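Local coordinates for protein aminopentol aminotransferase (Sphingopyxis macrogoltabida, PDB 6HBS) that catalyses the pyridoxal-phosphate-dependent deamination of aminopentol, the hydrolysed form of fumonisin B1, to its 2-keto derivative, with pyruvate as preferred amino acceptor, at residues Y69-I74 with L302-E307; A76-Q81 with S291-A296; A112-N117 with Y264-L269; K258-G263 with A296-T301. One frame throughout, in Å; residues are numbered along the deposited sequence.

Contact 1: Y69-I74 with L302-E307; sequences YRQSEI and LRIIRE
Glu-73 reaches over to Arg-303 and puts one carboxylate oxygen to work across the contact and the other within its own segment. OE1 of Glu-73 lies 3.3 Å from NH2 of Arg-303, at the edge of the guanidinium, in a salt bridge whose hydrogen bond is weak: the N-H points poorly and the two planes are 55° apart. NH2 of Arg-303 has a firmer mate in Glu-300, one turn back on its own helix, while NH1 of Arg-303 bonds OE1 of Glu-307 at 3.0 Å, almost in the guanidinium plane. An arginine suits this place because its several N-H groups can serve three acids at once. The second oxygen of Glu-73, OE2, takes a 2.8 Å bond from NE2 of Gln-71 on its anti side, close to the amide plane. Gln-71 is the N-cap residue of helix 72-82: its OE1 accepts from the backbone N of Ile-74 at 3.1 Å, nearly in line with the C=O, and so satisfies an N-H in the first turn. Here, then, the start of that helix meets the C-terminal end of helix 292-307 within the class-III aminotransferase fold. Beside the charges the contact is apolar. In Ile-304, CG1 anti to the carbonyl carbon (chi1 -67°) and an extended chi2 (174°) together send CD1 to within 4.0 Å of CG1 of Ile-74 and up to the amide of Gln-71, which comes from the opposite direction. Leu-67 touches both isoleucines.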
loop_
_atom_site.group_PDB
_atom_site.type_symbol
_atom_site.label_atom_id
_atom_site.label_comp_id
_atom_site.label_asym_id
_atom_site.label_seq_id
_atom_site.Cartn_x
_atom_site.Cartn_y
_atom_site.Cartn_z
ATOM N N TYR A 69 18.975 7.527 -7.380
ATOM C CA TYR A 69 18.844 6.130 -7.073
ATOM C C TYR A 69 20.044 5.644 -6.262
ATOM O O TYR A 69 21.196 5.867 -6.667
ATOM C CB TYR A 69 18.755 5.315 -8.353
ATOM C CG TYR A 69 17.523 5.505 -9.200
ATOM C CD1 TYR A 69 16.280 5.028 -8.807
ATOM C CD2 TYR A 69 17.613 6.103 -10.450
ATOM C CE1 TYR A 69 15.175 5.112 -9.646
ATOM C CE2 TYR A 69 16.523 6.197 -11.291
ATOM C CZ TYR A 69 15.291 5.692 -10.893
ATOM O OH TYR A 69 14.219 5.786 -11.744
ATOM N N ARG A 70 19.748 4.961 -5.142
ATOM C CA ARG A 70 20.743 4.356 -4.240
ATOM C C ARG A 70 21.603 5.451 -3.623
ATOM O O ARG A 70 22.806 5.262 -3.438
ATOM C CB ARG A 70 21.623 3.311 -4.939
ATOM C CG ARG A 70 20.872 2.076 -5.412
ATOM C CD ARG A 70 21.765 1.114 -6.168
ATOM N NE ARG A 70 22.872 0.706 -5.308
ATOM C CZ ARG A 70 24.140 0.548 -5.684
ATOM N NH1 ARG A 70 24.499 0.701 -6.945
ATOM N NH2 ARG A 70 25.044 0.197 -4.790
ATOM N N GLN A 71 20.967 6.573 -3.287
ATOM C CA GLN A 71 21.652 7.666 -2.665
ATOM C C GLN A 71 22.271 7.176 -1.341
ATOM O O GLN A 71 21.601 6.582 -0.507
ATOM C CB GLN A 71 20.698 8.825 -2.432
ATOM C CG GLN A 71 21.393 10.184 -2.304
ATOM C CD GLN A 71 21.786 10.516 -0.884
ATOM O OE1 GLN A 71 21.542 9.752 0.057
ATOM N NE2 GLN A 71 22.423 11.668 -0.716
ATOM N N SER A 72 23.568 7.432 -1.149
ATOM C CA SER A 72 24.335 6.634 -0.225
ATOM C C SER A 72 23.957 6.931 1.236
ATOM O O SER A 72 23.946 6.003 2.060
ATOM C CB SER A 72 25.822 6.850 -0.498
ATOM O OG SER A 72 26.168 8.125 -0.003
ATOM N N GLU A 73 23.582 8.182 1.568
ATOM C CA GLU A 73 23.181 8.524 2.906
ATOM C C GLU A 73 21.822 7.878 3.281
ATOM O O GLU A 73 21.619 7.394 4.399
ATOM C CB GLU A 73 23.133 10.030 3.069
ATOM C CG GLU A 73 24.460 10.735 2.778
ATOM C CD GLU A 73 24.218 12.224 2.581
ATOM O OE1 GLU A 73 24.378 12.965 3.546
ATOM O OE2 GLU A 73 23.782 12.623 1.484
ATOM N N ILE A 74 20.879 7.850 2.352
ATOM C CA ILE A 74 19.587 7.251 2.650
ATOM C C ILE A 74 19.754 5.723 2.751
ATOM O O ILE A 74 19.146 5.117 3.666
ATOM C CB ILE A 74 18.543 7.701 1.612
ATOM C CG1 ILE A 74 18.326 9.216 1.735
ATOM C CG2 ILE A 74 17.237 6.905 1.749
ATOM C CD1 ILE A 74 17.931 9.879 0.456
ATOM N N LEU A 302 13.955 13.405 4.659
ATOM C CA LEU A 302 13.461 14.672 5.160
ATOM C C LEU A 302 14.619 15.540 5.704
ATOM O O LEU A 302 14.566 16.767 5.550
ATOM C CB LEU A 302 12.402 14.477 6.242
ATOM C CG LEU A 302 11.071 13.853 5.815
ATOM C CD1 LEU A 302 10.181 13.623 7.030
ATOM C CD2 LEU A 302 10.352 14.687 4.754
ATOM N N ARG A 303 15.641 14.933 6.333
ATOM C CA ARG A 303 16.788 15.712 6.844
ATOM C C ARG A 303 17.512 16.387 5.663
ATOM O O ARG A 303 17.869 17.561 5.703
ATOM C CB ARG A 303 17.747 14.846 7.684
ATOM C CG ARG A 303 18.935 15.614 8.272
ATOM C CD ARG A 303 20.153 14.781 8.641
ATOM N NE ARG A 303 20.754 14.018 7.540
ATOM C CZ ARG A 303 21.533 14.522 6.600
ATOM N NH1 ARG A 303 21.788 15.818 6.571
ATOM N NH2 ARG A 303 22.045 13.736 5.676
ATOM N N ILE A 304 17.766 15.622 4.613
ATOM C CA ILE A 304 18.412 16.128 3.446
ATOM C C ILE A 304 17.586 17.263 2.814
ATOM O O ILE A 304 18.163 18.258 2.353
ATOM C CB ILE A 304 18.711 14.989 2.476
ATOM C CG1 ILE A 304 19.768 14.052 3.074
ATOM C CG2 ILE A 304 19.123 15.514 1.113
ATOM C CD1 ILE A 304 20.022 12.843 2.277
ATOM N N ILE A 305 16.252 17.141 2.832
ATOM C CA ILE A 305 15.370 18.158 2.271
ATOM C C ILE A 305 15.548 19.453 3.069
ATOM O O ILE A 305 15.621 20.523 2.490
ATOM C CB ILE A 305 13.902 17.674 2.235
ATOM C CG1 ILE A 305 13.675 16.616 1.147
ATOM C CG2 ILE A 305 12.919 18.827 2.150
ATOM C CD1 ILE A 305 12.302 15.933 1.221
ATOM N N ARG A 306 15.618 19.345 4.400
ATOM C CA ARG A 306 15.765 20.500 5.230
ATOM C C ARG A 306 17.171 21.098 5.095
ATOM O O ARG A 306 17.271 22.282 5.189
ATOM C CB ARG A 306 15.559 20.227 6.725
ATOM C CG ARG A 306 14.199 19.689 7.128
ATOM C CD ARG A 306 13.995 19.716 8.634
ATOM N NE ARG A 306 14.916 18.805 9.293
ATOM C CZ ARG A 306 14.769 17.482 9.350
ATOM N NH1 ARG A 306 15.696 16.745 9.934
ATOM N NH2 ARG A 306 13.677 16.910 8.884
ATOM N N GLU A 307 18.227 20.286 4.929
ATOM C CA GLU A 307 19.591 20.718 5.234
ATOM C C GLU A 307 20.455 20.977 3.995
ATOM O O GLU A 307 21.581 21.454 4.154
ATOM C CB GLU A 307 20.311 19.724 6.160
ATOM C CG GLU A 307 19.821 19.867 7.589
ATOM C CD GLU A 307 20.399 18.953 8.645
ATOM O OE1 GLU A 307 21.289 18.177 8.343
ATOM O OE2 GLU A 307 19.893 19.007 9.754
#

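Contact 2: A76-Q81 with S291-A296; sequences AAADAQ and SAVPMA
Gln-81 lies across the opposing helix, its aliphatic part running over Ala-296 and Ala-292 in turn. CB of Gln-81 is 3.4 Å from CB of Ala-296; with CG anti to the backbone N (chi1 -176°), the chain goes on past Ala-296 to the carbonyl O of Ala-292, and the bend at chi2 lays the amide beside Ala-292, whose CB is 3.5 Å from NE2 of Gln-81. That nitrogen finds its hydrogen bond outside the pair, at the carbonyl of Gly-85. Val-293 divides its two branches: CG1 meets CB of Ala-78 at 4.1 Å, and CG2 faces CG of Gln-81. O of Ala-77 comes to CB of Ala-296, and CB of Ala-77 to O of Ala-296. Small residues suit the interface because the short axes approach to 8.3 Å, which methyl groups permit. With Gln-81 cut back to an alanine, the CB touch on Ala-296 would remain, but a gap would probably open over Ala-292 and the Gly-85 carbonyl would lose this donor. The two helices run roughly antiparallel, at 149°, near the N-terminus of helix 292-307, where the backbone N of Val-293 is held by Asp-86. Helix 94-105 packs nearby through Ile-94, which touches both Gln-81 and Ala-296, while Tyr-264, from the loop before strand 267-271, lies against Ala-78.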
loop_
_atom_site.group_PDB
_atom_site.type_symbol
_atom_site.label_atom_id
_atom_site.label_comp_id
_atom_site.label_asym_id
_atom_site.label_seq_id
_atom_site.Cartn_x
_atom_site.Cartn_y
_atom_site.Cartn_z
ATOM N N ALA A 76 22.409 4.209 3.715
ATOM C CA ALA A 76 23.063 4.034 5.049
ATOM C C ALA A 76 22.039 4.067 6.200
ATOM O O ALA A 76 22.116 3.249 7.116
ATOM C CB ALA A 76 24.155 5.058 5.266
ATOM N N ALA A 77 21.085 5.005 6.152
ATOM C CA ALA A 77 20.078 5.114 7.193
ATOM C C ALA A 77 19.176 3.881 7.169
ATOM O O ALA A 77 18.820 3.376 8.246
ATOM C CB ALA A 77 19.273 6.385 7.059
ATOM N N ALA A 78 18.812 3.416 5.974
ATOM C CA ALA A 78 17.968 2.225 5.830
ATOM C C ALA A 78 18.696 0.979 6.362
ATOM O O ALA A 78 18.100 0.137 7.038
ATOM C CB ALA A 78 17.573 2.017 4.396
ATOM N N ASP A 79 19.988 0.863 6.027
ATOM C CA ASP A 79 20.837 -0.240 6.509
ATOM C C ASP A 79 20.839 -0.293 8.039
ATOM O O ASP A 79 20.691 -1.361 8.606
ATOM C CB ASP A 79 22.291 -0.067 6.074
ATOM C CG ASP A 79 22.610 -0.222 4.608
ATOM O OD1 ASP A 79 21.816 -0.852 3.872
ATOM O OD2 ASP A 79 23.721 0.220 4.237
ATOM N N ALA A 80 21.058 0.850 8.689
ATOM C CA ALA A 80 21.125 0.904 10.144
ATOM C C ALA A 80 19.803 0.421 10.773
ATOM O O ALA A 80 19.808 -0.273 11.798
ATOM C CB ALA A 80 21.482 2.292 10.612
ATOM N N GLN A 81 18.666 0.822 10.195
ATOM C CA GLN A 81 17.380 0.387 10.728
ATOM C C GLN A 81 17.138 -1.094 10.402
ATOM O O GLN A 81 16.588 -1.807 11.210
ATOM C CB GLN A 81 16.235 1.269 10.211
ATOM C CG GLN A 81 14.881 0.915 10.813
ATOM C CD GLN A 81 14.907 1.101 12.316
ATOM O OE1 GLN A 81 15.483 2.060 12.822
ATOM N NE2 GLN A 81 14.291 0.173 13.031
ATOM N N SER A 291 5.910 -0.354 9.384
ATOM C CA SER A 291 7.252 -0.858 9.123
ATOM C C SER A 291 8.299 0.266 9.269
ATOM O O SER A 291 8.143 1.363 8.722
ATOM C CB SER A 291 7.326 -1.497 7.768
ATOM O OG SER A 291 6.384 -2.544 7.666
ATOM N N ALA A 292 9.396 -0.051 9.988
ATOM C CA ALA A 292 10.396 0.904 10.399
ATOM C C ALA A 292 11.379 1.280 9.281
ATOM O O ALA A 292 11.837 2.413 9.271
ATOM C CB ALA A 292 11.157 0.355 11.586
ATOM N N VAL A 293 11.763 0.368 8.389
ATOM C CA VAL A 293 12.846 0.679 7.438
ATOM C C VAL A 293 12.423 1.842 6.521
ATOM O O VAL A 293 13.186 2.780 6.322
ATOM C CB VAL A 293 13.348 -0.557 6.678
ATOM C CG1 VAL A 293 14.290 -0.217 5.507
ATOM C CG2 VAL A 293 14.075 -1.513 7.636
ATOM N N PRO A 294 11.215 1.846 5.929
ATOM C CA PRO A 294 10.772 2.993 5.135
ATOM C C PRO A 294 10.723 4.272 5.974
ATOM O O PRO A 294 11.001 5.332 5.448
ATOM C CB PRO A 294 9.409 2.558 4.587
ATOM C CG PRO A 294 9.517 1.052 4.570
ATOM C CD PRO A 294 10.280 0.717 5.836
ATOM N N MET A 295 10.426 4.158 7.281
ATOM C CA MET A 295 10.398 5.304 8.134
ATOM C C MET A 295 11.811 5.868 8.363
ATOM O O MET A 295 11.990 7.117 8.434
ATOM C CB MET A 295 9.729 4.988 9.466
ATOM C CG MET A 295 8.245 4.699 9.310
ATOM S SD MET A 295 7.482 4.562 10.914
ATOM C CE MET A 295 5.922 3.856 10.404
ATOM N N ALA A 296 12.799 4.986 8.504
ATOM C CA ALA A 296 14.203 5.403 8.659
ATOM C C ALA A 296 14.684 6.131 7.395
ATOM O O ALA A 296 15.380 7.181 7.465
ATOM C CB ALA A 296 15.071 4.190 8.980
#

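Contact 3: A112-N117 with Y264-L269; sequences AMFCKN and YPISAL. With PLP (pyridoxal-5'-phosphate), chain C.
Phe-114 and Ala-268 form a non-hydrogen-bonded pair of two antiparallel strands, the small methyl giving the ring a place to lie: CD1 of Phe-114 is 3.8 Å from CB of Ala-268. CD1 of Ile-266 fits in beside the same ring carbon at 4.1 Å, and side chains of Leu-98, Ala-99 and Phe-102 of helix 94-105 touch Phe-114. On the sheet's other face, the side chains of Cys-115 and Ser-267 adjoin, SG of Cys-115 3.8 Å from CB of Ser-267, while Leu-269 lies beside CB of Met-113 and leans on Thr-124 and Leu-128 of helix 118-133. Strand 111-115 is an outermost one, within this chain, and 267-271 lies next to it in the seven-stranded mixed sheet of the large domain, the core of fold-type I PLP enzymes. Met-113 with Leu-269 and Cys-115 with Ser-267 are hydrogen-bonded pairs, each exchanging two backbone bonds. Beyond the strand the chain turns, and side chains fill in for the ladder. Ser-267 OG donates to the carbonyl O of Lys-116 at 2.9 Å, from above the carbonyl plane. Bent at chi2 and chi3, Lys-116 doubles back until NZ meets O of Pro-265 at 2.7 Å, with Pro-294 against it. Asn-117 follows, its CB 3.5 Å from phosphate oxygen O2P of PLP and its amide held by Asp-120 and Trp-289 of the second subunit.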
loop_
_atom_site.group_PDB
_atom_site.type_symbol
_atom_site.label_atom_id
_atom_site.label_comp_id
_atom_site.label_asym_id
_atom_site.label_seq_id
_atom_site.Cartn_x
_atom_site.Cartn_y
_atom_site.Cartn_z
ATOM N N ALA A 112 0.567 13.558 12.027
ATOM C CA ALA A 112 0.772 12.741 10.839
ATOM C C ALA A 112 0.226 11.318 11.036
ATOM O O ALA A 112 0.276 10.778 12.118
ATOM C CB ALA A 112 2.234 12.721 10.521
ATOM N N MET A 113 -0.237 10.713 9.937
ATOM C CA MET A 113 -0.515 9.302 9.854
ATOM C C MET A 113 0.252 8.740 8.647
ATOM O O MET A 113 0.365 9.440 7.612
ATOM C CB MET A 113 -2.021 9.048 9.712
ATOM C CG MET A 113 -2.814 9.542 10.914
ATOM S SD MET A 113 -4.596 9.431 10.649
ATOM C CE MET A 113 -4.877 7.673 10.820
ATOM N N PHE A 114 0.824 7.526 8.796
ATOM C CA PHE A 114 1.646 6.906 7.776
ATOM C C PHE A 114 0.929 5.677 7.249
ATOM O O PHE A 114 0.317 4.913 8.035
ATOM C CB PHE A 114 3.053 6.597 8.314
ATOM C CG PHE A 114 3.774 7.851 8.747
ATOM C CD1 PHE A 114 4.163 8.790 7.810
ATOM C CD2 PHE A 114 3.969 8.139 10.087
ATOM C CE1 PHE A 114 4.732 9.989 8.202
ATOM C CE2 PHE A 114 4.511 9.355 10.477
ATOM C CZ PHE A 114 4.880 10.278 9.537
ATOM N N CYS A 115 1.051 5.482 5.932
ATOM C CA CYS A 115 0.452 4.373 5.178
ATOM C C CYS A 115 1.429 3.945 4.074
ATOM O O CYS A 115 2.624 4.259 4.161
ATOM C CB CYS A 115 -0.910 4.797 4.634
ATOM S SG CYS A 115 -0.849 6.427 3.835
ATOM N N LYS A 116 0.967 3.178 3.078
ATOM C CA LYS A 116 1.875 2.703 2.044
ATOM C C LYS A 116 1.723 3.507 0.752
ATOM O O LYS A 116 2.704 4.032 0.253
ATOM C CB LYS A 116 1.673 1.218 1.749
ATOM C CG LYS A 116 2.267 0.284 2.789
ATOM C CD LYS A 116 3.788 0.299 2.894
ATOM C CE LYS A 116 4.271 1.002 4.136
ATOM N NZ LYS A 116 5.696 0.738 4.372
ATOM N N ASN A 117 0.514 3.486 0.188
ATOM C CA ASN A 117 0.211 4.036 -1.108
ATOM C C ASN A 117 -0.271 5.476 -0.931
ATOM O O ASN A 117 -0.908 5.783 0.075
ATOM C CB ASN A 117 -0.907 3.281 -1.826
ATOM C CG ASN A 117 -0.665 1.795 -2.008
ATOM O OD1 ASN A 117 0.361 1.385 -2.547
ATOM N ND2 ASN A 117 -1.652 0.971 -1.646
ATOM N N TYR A 264 11.720 4.354 -1.061
ATOM C CA TYR A 264 11.132 3.430 -0.054
ATOM C C TYR A 264 9.615 3.665 0.032
ATOM O O TYR A 264 9.139 4.784 -0.121
ATOM C CB TYR A 264 11.862 3.590 1.276
ATOM C CG TYR A 264 13.221 2.930 1.285
ATOM C CD1 TYR A 264 14.335 3.578 0.791
ATOM C CD2 TYR A 264 13.384 1.626 1.732
ATOM C CE1 TYR A 264 15.580 2.971 0.751
ATOM C CE2 TYR A 264 14.627 1.011 1.734
ATOM C CZ TYR A 264 15.729 1.690 1.238
ATOM O OH TYR A 264 16.952 1.077 1.203
ATOM N N PRO A 265 8.799 2.599 0.233
ATOM C CA PRO A 265 7.341 2.708 0.139
ATOM C C PRO A 265 6.749 3.206 1.450
ATOM O O PRO A 265 6.657 2.447 2.450
ATOM C CB PRO A 265 6.923 1.273 -0.184
ATOM C CG PRO A 265 7.950 0.428 0.562
ATOM C CD PRO A 265 9.244 1.221 0.495
ATOM N N ILE A 266 6.315 4.469 1.422
ATOM C CA ILE A 266 5.673 5.096 2.534
ATOM C C ILE A 266 4.950 6.353 2.003
ATOM O O ILE A 266 5.455 7.058 1.118
ATOM C CB ILE A 266 6.643 5.425 3.680
ATOM C CG1 ILE A 266 5.919 6.059 4.867
ATOM C CG2 ILE A 266 7.819 6.287 3.212
ATOM C CD1 ILE A 266 6.715 6.061 6.145
ATOM N N SER A 267 3.767 6.587 2.559
ATOM C CA SER A 267 2.881 7.744 2.225
ATOM C C SER A 267 2.353 8.293 3.540
ATOM O O SER A 267 2.527 7.664 4.600
ATOM C CB SER A 267 1.765 7.341 1.260
ATOM O OG SER A 267 2.300 6.852 0.027
ATOM N N ALA A 268 1.770 9.492 3.510
ATOM C CA ALA A 268 1.393 10.164 4.729
ATOM C C ALA A 268 0.171 11.041 4.510
ATOM O O ALA A 268 0.023 11.657 3.447
ATOM C CB ALA A 268 2.511 11.029 5.248
ATOM N N LEU A 269 -0.621 11.139 5.577
ATOM C CA LEU A 269 -1.629 12.185 5.775
ATOM C C LEU A 269 -1.173 13.139 6.886
ATOM O O LEU A 269 -0.974 12.717 8.023
ATOM C CB LEU A 269 -2.965 11.529 6.113
ATOM C CG LEU A 269 -4.132 12.520 6.264
ATOM C CD1 LEU A 269 -4.318 13.291 4.976
ATOM C CD2 LEU A 269 -5.425 11.803 6.627
HETATM N N1 PLP C . -2.392 11.523 -5.897
HETATM C C2 PLP C . -1.598 12.032 -6.864
HETATM C C2A PLP C . -1.612 13.504 -7.203
HETATM C C3 PLP C . -0.654 11.151 -7.545
HETATM O O3 PLP C . 0.164 11.628 -8.507
HETATM C C4 PLP C . -0.599 9.721 -7.164
HETATM C C4A PLP C . 0.387 8.857 -7.866
HETATM C C5 PLP C . -1.576 9.275 -6.127
HETATM C C6 PLP C . -2.402 10.222 -5.534
HETATM C C5A PLP C . -1.657 7.828 -5.644
HETATM O O4P PLP C . -0.383 7.364 -5.128
HETATM P P PLP C . -0.134 5.783 -5.301
HETATM O O1P PLP C . 0.031 5.487 -6.722
HETATM O O2P PLP C . -1.386 5.141 -4.774
HETATM O O3P PLP C . 1.122 5.607 -4.474
#

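Contact 4: K258-G263 with A296-T301; sequences KCFANG and AAAIET. With PLP (pyridoxal-5'-phosphate), chain C.
A type I turn from Cys-259 to Asn-262 presses its backbone on helix 292-307, bringing the CA atoms of Ala-261 and Ala-298 to 3.9 Å. Such closeness suits alanine on both sides: CB of Ala-261 touches the methyls of both Ala-297 and Ala-298. Phe-260 brings its ring edge to the second of these, CD1 of Phe-260 lying 3.9 Å from CB of Ala-298, while Phe-102 meets the ring edge-to-face. Thr-301 packs under the turn, with CB 3.2 Å from O of Phe-260 and CG2 against the same oxygen. With OG1 beside its own backbone N (chi1 -57°), the hydroxyl turns back to donate to O of Ala-297 at 2.8 Å, a carbonyl that also accepts from the backbone N of Thr-301. A glycine in place of Thr-301 would probably leave a gap beneath the Phe-260 carbonyl and take from the Ala-297 oxygen its second donor. The buried O of Phe-260 has no hydrogen-bond partner and rests on C-H groups, among them CA of Ala-298. Turn and helix thus meet through methyl and C-H contacts, their hydrogen bonds staying within each segment, while at the start of the same loop NZ of Lys-258 is bonded covalently to C4A of PLP, the internal aldimine.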
loop_
_atom_site.group_PDB
_atom_site.type_symbol
_atom_site.label_atom_id
_atom_site.label_comp_id
_atom_site.label_asym_id
_atom_site.label_seq_id
_atom_site.Cartn_x
_atom_site.Cartn_y
_atom_site.Cartn_z
ATOM N N LYS A 258 5.195 9.117 -2.714
ATOM C CA LYS A 258 6.197 8.948 -3.793
ATOM C C LYS A 258 7.637 9.105 -3.279
ATOM O O LYS A 258 8.372 8.135 -3.285
ATOM C CB LYS A 258 5.878 9.842 -5.006
ATOM C CG LYS A 258 4.689 9.312 -5.815
ATOM C CD LYS A 258 4.296 10.034 -7.104
ATOM C CE LYS A 258 3.313 9.235 -7.965
ATOM N NZ LYS A 258 1.867 9.407 -7.605
ATOM N N CYS A 259 8.060 10.324 -2.954
ATOM C CA CYS A 259 9.479 10.630 -2.938
ATOM C C CYS A 259 10.000 11.013 -1.558
ATOM O O CYS A 259 11.199 11.199 -1.443
ATOM C CB CYS A 259 9.812 11.743 -3.927
ATOM S SG CYS A 259 9.379 13.395 -3.337
ATOM N N PHE A 260 9.181 11.033 -0.502
ATOM C CA PHE A 260 9.727 11.529 0.800
ATOM C C PHE A 260 10.575 10.482 1.549
ATOM O O PHE A 260 11.141 10.788 2.597
ATOM C CB PHE A 260 8.673 12.192 1.678
ATOM C CG PHE A 260 7.636 11.325 2.333
ATOM C CD1 PHE A 260 7.932 10.585 3.468
ATOM C CD2 PHE A 260 6.338 11.305 1.854
ATOM C CE1 PHE A 260 6.958 9.804 4.068
ATOM C CE2 PHE A 260 5.364 10.533 2.467
ATOM C CZ PHE A 260 5.665 9.798 3.587
ATOM N N ALA A 261 10.700 9.273 1.006
ATOM C CA ALA A 261 11.745 8.297 1.436
ATOM C C ALA A 261 12.577 7.846 0.227
ATOM O O ALA A 261 13.173 6.780 0.248
ATOM C CB ALA A 261 11.071 7.130 2.146
ATOM N N ASN A 262 12.663 8.710 -0.802
ATOM C CA ASN A 262 13.518 8.563 -1.955
ATOM C C ASN A 262 13.374 7.182 -2.623
ATOM O O ASN A 262 14.332 6.653 -3.173
ATOM C CB ASN A 262 15.001 8.822 -1.628
ATOM C CG ASN A 262 15.802 9.094 -2.880
ATOM O OD1 ASN A 262 15.326 9.845 -3.733
ATOM N ND2 ASN A 262 16.991 8.494 -3.009
ATOM N N GLY A 263 12.163 6.607 -2.623
ATOM C CA GLY A 263 11.923 5.327 -3.305
ATOM C C GLY A 263 11.424 4.241 -2.357
ATOM O O GLY A 263 10.826 3.297 -2.808
ATOM N N ALA A 296 12.799 4.986 8.504
ATOM C CA ALA A 296 14.203 5.403 8.659
ATOM C C ALA A 296 14.684 6.131 7.395
ATOM O O ALA A 296 15.380 7.181 7.465
ATOM C CB ALA A 296 15.071 4.190 8.980
ATOM N N ALA A 297 14.353 5.566 6.235
ATOM C CA ALA A 297 14.652 6.242 4.963
ATOM C C ALA A 297 13.981 7.626 4.881
ATOM O O ALA A 297 14.589 8.590 4.398
ATOM C CB ALA A 297 14.255 5.374 3.816
ATOM N N ALA A 298 12.745 7.743 5.378
ATOM C CA ALA A 298 12.014 8.988 5.286
ATOM C C ALA A 298 12.673 10.018 6.205
ATOM O O ALA A 298 12.793 11.186 5.840
ATOM C CB ALA A 298 10.550 8.774 5.641
ATOM N N ILE A 299 13.086 9.594 7.411
ATOM C CA ILE A 299 13.727 10.525 8.333
ATOM C C ILE A 299 14.968 11.117 7.651
ATOM O O ILE A 299 15.236 12.302 7.780
ATOM C CB ILE A 299 14.040 9.854 9.685
ATOM C CG1 ILE A 299 12.751 9.634 10.481
ATOM C CG2 ILE A 299 15.053 10.631 10.493
ATOM C CD1 ILE A 299 12.948 8.758 11.715
ATOM N N GLU A 300 15.761 10.288 6.989
ATOM C CA GLU A 300 17.003 10.776 6.412
ATOM C C GLU A 300 16.739 11.635 5.157
ATOM O O GLU A 300 17.399 12.627 4.938
ATOM C CB GLU A 300 17.901 9.594 6.104
ATOM C CG GLU A 300 19.254 9.965 5.535
ATOM C CD GLU A 300 20.161 10.756 6.458
ATOM O OE1 GLU A 300 19.799 10.986 7.585
ATOM O OE2 GLU A 300 21.220 11.164 6.000
ATOM N N THR A 301 15.801 11.207 4.306
ATOM C CA THR A 301 15.339 12.003 3.166
ATOM C C THR A 301 14.827 13.370 3.641
ATOM O O THR A 301 15.246 14.394 3.105
ATOM C CB THR A 301 14.264 11.250 2.382
ATOM O OG1 THR A 301 14.776 9.988 1.957
ATOM C CG2 THR A 301 13.785 12.051 1.197
HETATM N N1 PLP C . -2.392 11.523 -5.897
HETATM C C2 PLP C . -1.598 12.032 -6.864
HETATM C C2A PLP C . -1.612 13.504 -7.203
HETATM C C3 PLP C . -0.654 11.151 -7.545
HETATM O O3 PLP C . 0.164 11.628 -8.507
HETATM C C4 PLP C . -0.599 9.721 -7.164
HETATM C C4A PLP C . 0.387 8.857 -7.866
HETATM C C5 PLP C . -1.576 9.275 -6.127
HETATM C C6 PLP C . -2.402 10.222 -5.534
HETATM C C5A PLP C . -1.657 7.828 -5.644
HETATM O O4P PLP C . -0.383 7.364 -5.128
HETATM P P PLP C . -0.134 5.783 -5.301
HETATM O O1P PLP C . 0.031 5.487 -6.722
HETATM O O2P PLP C . -1.386 5.141 -4.774
HETATM O O3P PLP C . 1.122 5.607 -4.474
#

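How the contacts relate
Contacts 1, 2 and 4 follow helix 292-307 from end to end: contact 2 near its start, contact 4 along its middle and contact 1 at its close. Contacts 1 and 2 share helix 72-82 as well, whereas contact 4 sets the helix against segment 258-263 and shares Ala-296 with contact 2. Contacts 2, 3 and 4 are buried; contact 1, partly buried, is the one with a salt bridge across it. Contacts 2 and 4 rely on small-residue packing, while contact 3 is knit by backbone bonds of the sheet, with side-chain-to-backbone bonds beyond its end. Contacts 3 and 4 meet through Ile-266 and Ala-261, and both reach PLP, contact 4 covalently.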